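Local coordinates for Lysine/ornithine decarboxylase (Selenomonas ruminantium, PDB 5GJO), which decarboxylates both L-lysine and L-ornithine, giving cadaverine and putrescine, with pyridoxal 5'-phosphate as its cofactor, at residues K3-S8 against A265-T270; Y304-F309 against V345-M350. The protein carries 2 engineered substitutions. One frame throughout, in Å; residues are numbered along the deposited sequence.

Interaction 1. Residues K3-S8 against A265-T270; sequences KNFRLS and AVNLVT. With SO4 (sulfate ion), chain E.
Asn267 joins the irregular N-terminal segment 3-8 to strand 266-276 through its side-chain amide, which rises from the face of the sheet and pairs with two backbone groups of the segment. On the donor side, ND2 reaches Phe5 O at 3.0 Å, lying near the amide plane of Asn267 but standing 47° above the plane of the Phe5 carbonyl. The same nitrogen also bonds to Val266 O within its own strand, again from above that carbonyl's plane, which leaves the amide little freedom to turn. On the acceptor side, OD1 accepts a hydrogen bond from Leu7 N at 2.9 Å, with the N-H pointing nearly along the C=O axis. Asn267 CG lies anti to its own carbonyl carbon (chi1 -69°), and from there the flat group spans the Phe5 carbonyl and the Leu7 N-H, bridging across Arg6.

Nonpolar side chains pack beside this amide. The Phe5 ring comes down obliquely on the start of the strand, its CD2 against the backbone carbonyl of Ala265, 3.5 Å from Ala265 O, while a second ring, that of Phe372, meets it from outside the two segments. Beyond the amide, the side chains of Leu7 and Val269 cross at about a right angle, with Leu7 CD1 3.8 Å from Val269 CG2, and Val12 of helix 9-18 touches both.

The charged group that matters here is that of Arg6, which turns away from the strand. Its extended chain carries the guanidinium to a sulfate probably derived from the crystallisation liquor: NH1 donates to O1 of the sulfate at 3.1 Å, almost straight at 172°, and the bond from NH2 to O4 is weak.

The contact thus alternates, with Phe5 and Leu7 facing the strand and Arg6 facing outward, and a buried asparagine whose amide oxygen and nitrogen both bond to backbone groups ties an irregular segment to the sheet.

Interaction 2. Residues Y304-F309 against V345-M350; sequences YPLHCF and VLVTEM
Leu346 O is gripped from segment 304-309 by two groups of one residue: His307 N at 2.8 Å, nearly in line with the carbonyl, and, weakly, His307 ND1 at 3.4 Å. With CG anti to the carbonyl carbon and beside the backbone N (chi1 -52°), the imidazole leans across to the partner strand and brings ND1 near the oxygen that this N already holds. Leu346 N returns a bond to His307 O at 3.0 Å, completing an antiparallel hydrogen-bonded pair, and Thr348 N donates to Pro305 O two residues along. That carbonyl also receives a CA-H...O contact from Val347, whose own partner in the non-hydrogen-bonded pair is Leu306.

Side chains divide between the two faces of the ladder. Leu306 CD1 lies against CG2 of both Val345 and Val347, whereas on the face of His307 and Leu346 the far rim of the Phe309 ring rests obliquely on Leu346 CB. Past the end of the strand, Met350 bends at chi2 (-126°) and lays CE over one face of Tyr304, 3.9 Å from the ring centroid, with SD more distant above the same face: a Met-aromatic contact.

Strand 344-347 has 306-307 on one edge and 266-276 on the other. Leu306 packs onto Tyr331 and Phe334 of strand 329-336, while Phe309 and Leu346 reach Glu9 and Val12 of helix 9-18.

Overall arrangement
Interactions 1 and 2 lie side by side in the mixed sheet that accompanies the PLP-binding barrel, their centres about 8 Å apart. Strands 266-276 and 344-347 are antiparallel neighbours, and probable backbone hydrogen bonds join them directly, from Leu268 N to Val347 O and from Val345 N to Thr270 O. Over the face of the sheet, Leu7 O packs on Leu346 CD2. Along the chain they come in series: interaction 1 spans the whole barrel sequence, bringing the N-terminus back to the strand that follows it, and interaction 2 then closes a much shorter excursion. Both lie away from the annotated sites; what they do is join the chain's beginning and its later strands to one sheet.

Interaction 1. Residues K3-S8 against A265-T270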
loop_
_atom_site.group_PDB
_atom_site.type_symbol
_atom_site.label_atom_id
_atom_site.label_comp_id
_atom_site.label_asym_id
_atom_site.label_seq_id
_atom_site.Cartn_x
_atom_site.Cartn_y
_atom_site.Cartn_z
ATOM N N LYS A 3 30.425 -3.817 2.046
ATOM C CA LYS A 3 29.719 -4.843 1.225
ATOM C C LYS A 3 28.209 -4.857 1.557
ATOM O O LYS A 3 27.872 -4.990 2.713
ATOM C CB LYS A 3 30.309 -6.218 1.531
ATOM C CG LYS A 3 29.937 -7.308 0.536
ATOM C CD LYS A 3 30.973 -7.502 -0.591
ATOM C CE LYS A 3 32.051 -8.509 -0.178
ATOM N NZ LYS A 3 32.920 -8.898 -1.320
ATOM N N ASN A 4 27.327 -4.819 0.559
ATOM C CA ASN A 4 25.913 -4.933 0.808
ATOM C C ASN A 4 25.567 -6.360 1.257
ATOM O O ASN A 4 26.284 -7.275 0.889
ATOM C CB ASN A 4 25.126 -4.599 -0.449
ATOM C CG ASN A 4 25.345 -3.180 -0.912
ATOM O OD1 ASN A 4 25.582 -2.300 -0.132
ATOM N ND2 ASN A 4 25.385 -3.018 -2.222
ATOM N N PHE A 5 24.515 -6.578 2.056
ATOM C CA PHE A 5 24.177 -7.943 2.440
ATOM C C PHE A 5 23.536 -8.609 1.215
ATOM O O PHE A 5 22.624 -8.047 0.528
ATOM C CB PHE A 5 23.175 -7.902 3.604
ATOM C CG PHE A 5 22.619 -9.233 3.960
ATOM C CD1 PHE A 5 23.456 -10.233 4.364
ATOM C CD2 PHE A 5 21.229 -9.521 3.830
ATOM C CE1 PHE A 5 22.947 -11.486 4.700
ATOM C CE2 PHE A 5 20.733 -10.759 4.168
ATOM C CZ PHE A 5 21.581 -11.736 4.612
ATOM N N ARG A 6 24.017 -9.795 0.883
ATOM C CA ARG A 6 23.485 -10.529 -0.240
ATOM C C ARG A 6 23.560 -11.998 0.058
ATOM O O ARG A 6 24.672 -12.550 0.282
ATOM C CB ARG A 6 24.363 -10.273 -1.464
ATOM C CG ARG A 6 23.875 -11.088 -2.657
ATOM C CD ARG A 6 24.448 -10.617 -4.016
ATOM N NE ARG A 6 24.040 -11.568 -5.072
ATOM C CZ ARG A 6 24.178 -11.359 -6.380
ATOM N NH1 ARG A 6 24.717 -10.249 -6.807
ATOM N NH2 ARG A 6 23.783 -12.309 -7.255
ATOM N N LEU A 7 22.450 -12.671 -0.067
ATOM C CA LEU A 7 22.434 -14.089 0.058
ATOM C C LEU A 7 23.086 -14.750 -1.149
ATOM O O LEU A 7 22.886 -14.342 -2.260
ATOM C CB LEU A 7 20.986 -14.597 0.169
ATOM C CG LEU A 7 20.236 -14.168 1.442
ATOM C CD1 LEU A 7 18.786 -14.437 1.277
ATOM C CD2 LEU A 7 20.787 -14.758 2.732
ATOM N N SER A 8 23.804 -15.848 -0.922
ATOM C CA SER A 8 24.274 -16.668 -1.996
ATOM C C SER A 8 23.180 -17.544 -2.567
ATOM O O SER A 8 22.211 -17.799 -1.958
ATOM C CB SER A 8 25.431 -17.566 -1.531
ATOM O OG SER A 8 24.945 -18.621 -0.739
ATOM N N ALA A 265 20.695 -4.023 4.167
ATOM C CA ALA A 265 20.758 -5.116 5.099
ATOM C C ALA A 265 19.691 -6.188 4.925
ATOM O O ALA A 265 19.585 -7.064 5.771
ATOM C CB ALA A 265 20.710 -4.585 6.508
ATOM N N VAL A 266 18.823 -6.093 3.913
ATOM C CA VAL A 266 17.660 -6.941 3.758
ATOM C C VAL A 266 17.560 -7.427 2.302
ATOM O O VAL A 266 17.821 -6.618 1.363
ATOM C CB VAL A 266 16.384 -6.218 4.193
ATOM C CG1 VAL A 266 15.186 -7.147 4.097
ATOM C CG2 VAL A 266 16.511 -5.629 5.577
ATOM N N ASN A 267 17.240 -8.699 2.101
ATOM C CA ASN A 267 17.004 -9.274 0.783
ATOM C C ASN A 267 15.599 -9.879 0.789
ATOM O O ASN A 267 15.133 -10.299 1.800
ATOM C CB ASN A 267 17.974 -10.413 0.437
ATOM C CG ASN A 267 19.412 -9.971 0.203
ATOM O OD1 ASN A 267 20.260 -10.794 -0.094
ATOM N ND2 ASN A 267 19.684 -8.689 0.342
ATOM N N LEU A 268 14.950 -9.887 -0.362
ATOM C CA LEU A 268 13.717 -10.623 -0.589
ATOM C C LEU A 268 13.955 -11.877 -1.349
ATOM O O LEU A 268 14.672 -11.877 -2.425
ATOM C CB LEU A 268 12.719 -9.801 -1.400
ATOM C CG LEU A 268 11.444 -10.482 -1.825
ATOM C CD1 LEU A 268 10.508 -10.699 -0.640
ATOM C CD2 LEU A 268 10.786 -9.522 -2.831
ATOM N N VAL A 269 13.361 -12.964 -0.883
ATOM C CA VAL A 269 13.363 -14.257 -1.611
ATOM C C VAL A 269 11.929 -14.580 -2.034
ATOM O O VAL A 269 11.008 -14.637 -1.186
ATOM C CB VAL A 269 13.888 -15.424 -0.767
ATOM C CG1 VAL A 269 13.977 -16.686 -1.608
ATOM C CG2 VAL A 269 15.304 -15.086 -0.208
ATOM N N THR A 270 11.754 -14.739 -3.314
ATOM C CA THR A 270 10.441 -14.958 -3.914
ATOM C C THR A 270 10.514 -16.067 -4.931
ATOM O O THR A 270 11.535 -16.201 -5.644
ATOM C CB THR A 270 9.826 -13.639 -4.384
ATOM O OG1 THR A 270 8.574 -13.887 -5.023
ATOM C CG2 THR A 270 10.700 -12.945 -5.380
HETATM S S SO4 E . 23.962 -10.516 -10.926
HETATM O O1 SO4 E . 24.948 -10.009 -9.926
HETATM O O2 SO4 E . 23.385 -9.366 -11.657
HETATM O O3 SO4 E . 24.740 -11.453 -11.775
HETATM O O4 SO4 E . 22.828 -11.340 -10.421
#

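Interaction 2. Residues Y304-F309 against V345-M350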
loop_
_atom_site.group_PDB
_atom_site.type_symbol
_atom_site.label_atom_id
_atom_site.label_comp_id
_atom_site.label_asym_id
_atom_site.label_seq_id
_atom_site.Cartn_x
_atom_site.Cartn_y
_atom_site.Cartn_z
ATOM N N TYR A 304 14.261 -1.972 -7.853
ATOM C CA TYR A 304 15.060 -2.827 -6.999
ATOM C C TYR A 304 15.952 -3.758 -7.822
ATOM O O TYR A 304 15.545 -4.199 -8.888
ATOM C CB TYR A 304 14.170 -3.710 -6.067
ATOM C CG TYR A 304 13.360 -2.822 -5.164
ATOM C CD1 TYR A 304 13.867 -2.382 -3.951
ATOM C CD2 TYR A 304 12.105 -2.431 -5.536
ATOM C CE1 TYR A 304 13.103 -1.491 -3.138
ATOM C CE2 TYR A 304 11.347 -1.558 -4.739
ATOM C CZ TYR A 304 11.867 -1.058 -3.594
ATOM O OH TYR A 304 11.097 -0.165 -2.839
ATOM N N PRO A 305 17.149 -4.104 -7.340
ATOM C CA PRO A 305 18.010 -5.025 -8.073
ATOM C C PRO A 305 17.497 -6.469 -7.972
ATOM O O PRO A 305 17.590 -7.049 -6.917
ATOM C CB PRO A 305 19.378 -4.934 -7.361
ATOM C CG PRO A 305 19.207 -3.886 -6.396
ATOM C CD PRO A 305 17.823 -3.552 -6.149
ATOM N N LEU A 306 17.104 -7.032 -9.098
ATOM C CA LEU A 306 16.658 -8.394 -9.235
ATOM C C LEU A 306 17.775 -9.282 -9.693
ATOM O O LEU A 306 18.449 -8.951 -10.663
ATOM C CB LEU A 306 15.446 -8.420 -10.213
ATOM C CG LEU A 306 14.947 -9.813 -10.572
ATOM C CD1 LEU A 306 14.349 -10.559 -9.358
ATOM C CD2 LEU A 306 13.897 -9.637 -11.603
ATOM N N HIS A 307 17.949 -10.428 -9.049
ATOM C CA HIS A 307 18.940 -11.425 -9.405
ATOM C C HIS A 307 18.273 -12.741 -9.714
ATOM O O HIS A 307 17.588 -13.302 -8.861
ATOM C CB HIS A 307 20.007 -11.619 -8.304
ATOM C CG HIS A 307 20.618 -10.318 -7.876
ATOM N ND1 HIS A 307 20.143 -9.545 -6.806
ATOM C CD2 HIS A 307 21.575 -9.572 -8.459
ATOM C CE1 HIS A 307 20.830 -8.418 -6.730
ATOM N NE2 HIS A 307 21.679 -8.390 -7.733
ATOM N N CYS A 308 18.522 -13.259 -10.903
ATOM C CA CYS A 308 17.997 -14.579 -11.321
ATOM C C CYS A 308 19.148 -15.542 -11.325
ATOM O O CYS A 308 20.270 -15.186 -11.614
ATOM C CB CYS A 308 17.378 -14.507 -12.718
ATOM S SG CYS A 308 16.006 -13.343 -12.836
ATOM N N PHE A 309 18.912 -16.774 -11.068
ATOM C CA PHE A 309 20.040 -17.733 -11.068
ATOM C C PHE A 309 19.916 -18.645 -12.357
ATOM O O PHE A 309 18.807 -18.925 -12.847
ATOM C CB PHE A 309 20.001 -18.526 -9.746
ATOM C CG PHE A 309 20.137 -17.689 -8.498
ATOM C CD1 PHE A 309 21.345 -17.141 -8.118
ATOM C CD2 PHE A 309 19.030 -17.399 -7.706
ATOM C CE1 PHE A 309 21.502 -16.383 -7.001
ATOM C CE2 PHE A 309 19.184 -16.611 -6.577
ATOM C CZ PHE A 309 20.391 -16.075 -6.234
ATOM N N VAL A 345 14.000 -16.408 -7.061
ATOM C CA VAL A 345 14.776 -15.245 -7.403
ATOM C C VAL A 345 15.053 -14.436 -6.155
ATOM O O VAL A 345 14.355 -14.581 -5.096
ATOM C CB VAL A 345 14.116 -14.349 -8.500
ATOM C CG1 VAL A 345 13.980 -15.155 -9.785
ATOM C CG2 VAL A 345 12.816 -13.720 -8.058
ATOM N N LEU A 346 16.062 -13.586 -6.299
ATOM C CA LEU A 346 16.545 -12.785 -5.163
ATOM C C LEU A 346 16.531 -11.316 -5.443
ATOM O O LEU A 346 17.046 -10.890 -6.466
ATOM C CB LEU A 346 17.953 -13.243 -4.770
ATOM C CG LEU A 346 18.678 -12.505 -3.627
ATOM C CD1 LEU A 346 18.102 -12.879 -2.278
ATOM C CD2 LEU A 346 20.231 -12.733 -3.634
ATOM N N VAL A 347 15.970 -10.512 -4.519
ATOM C CA VAL A 347 16.014 -9.091 -4.665
ATOM C C VAL A 347 16.822 -8.489 -3.502
ATOM O O VAL A 347 16.522 -8.758 -2.294
ATOM C CB VAL A 347 14.615 -8.434 -4.703
ATOM C CG1 VAL A 347 14.711 -6.951 -5.035
ATOM C CG2 VAL A 347 13.781 -9.114 -5.748
ATOM N N THR A 348 17.841 -7.712 -3.838
ATOM C CA THR A 348 18.820 -7.175 -2.837
ATOM C C THR A 348 18.442 -5.732 -2.487
ATOM O O THR A 348 17.594 -5.157 -3.187
ATOM C CB THR A 348 20.301 -7.320 -3.234
ATOM O OG1 THR A 348 20.553 -6.709 -4.546
ATOM C CG2 THR A 348 20.644 -8.756 -3.233
ATOM N N GLU A 349 19.062 -5.153 -1.460
ATOM C CA GLU A 349 18.832 -3.759 -1.087
ATOM C C GLU A 349 17.320 -3.464 -0.963
ATOM O O GLU A 349 16.833 -2.428 -1.487
ATOM C CB GLU A 349 19.528 -2.783 -2.065
ATOM C CG GLU A 349 21.092 -2.884 -2.012
ATOM C CD GLU A 349 21.646 -4.061 -2.765
ATOM O OE1 GLU A 349 21.349 -4.263 -3.953
ATOM O OE2 GLU A 349 22.406 -4.848 -2.183
ATOM N N MET A 350 16.649 -4.331 -0.224
ATOM C CA MET A 350 15.216 -4.281 -0.037
ATOM C C MET A 350 14.756 -3.883 1.367
ATOM O O MET A 350 13.655 -4.126 1.737
ATOM C CB MET A 350 14.594 -5.593 -0.491
ATOM C CG MET A 350 13.936 -5.495 -1.845
ATOM S SD MET A 350 12.263 -6.049 -1.778
ATOM C CE MET A 350 11.487 -5.550 -3.304
#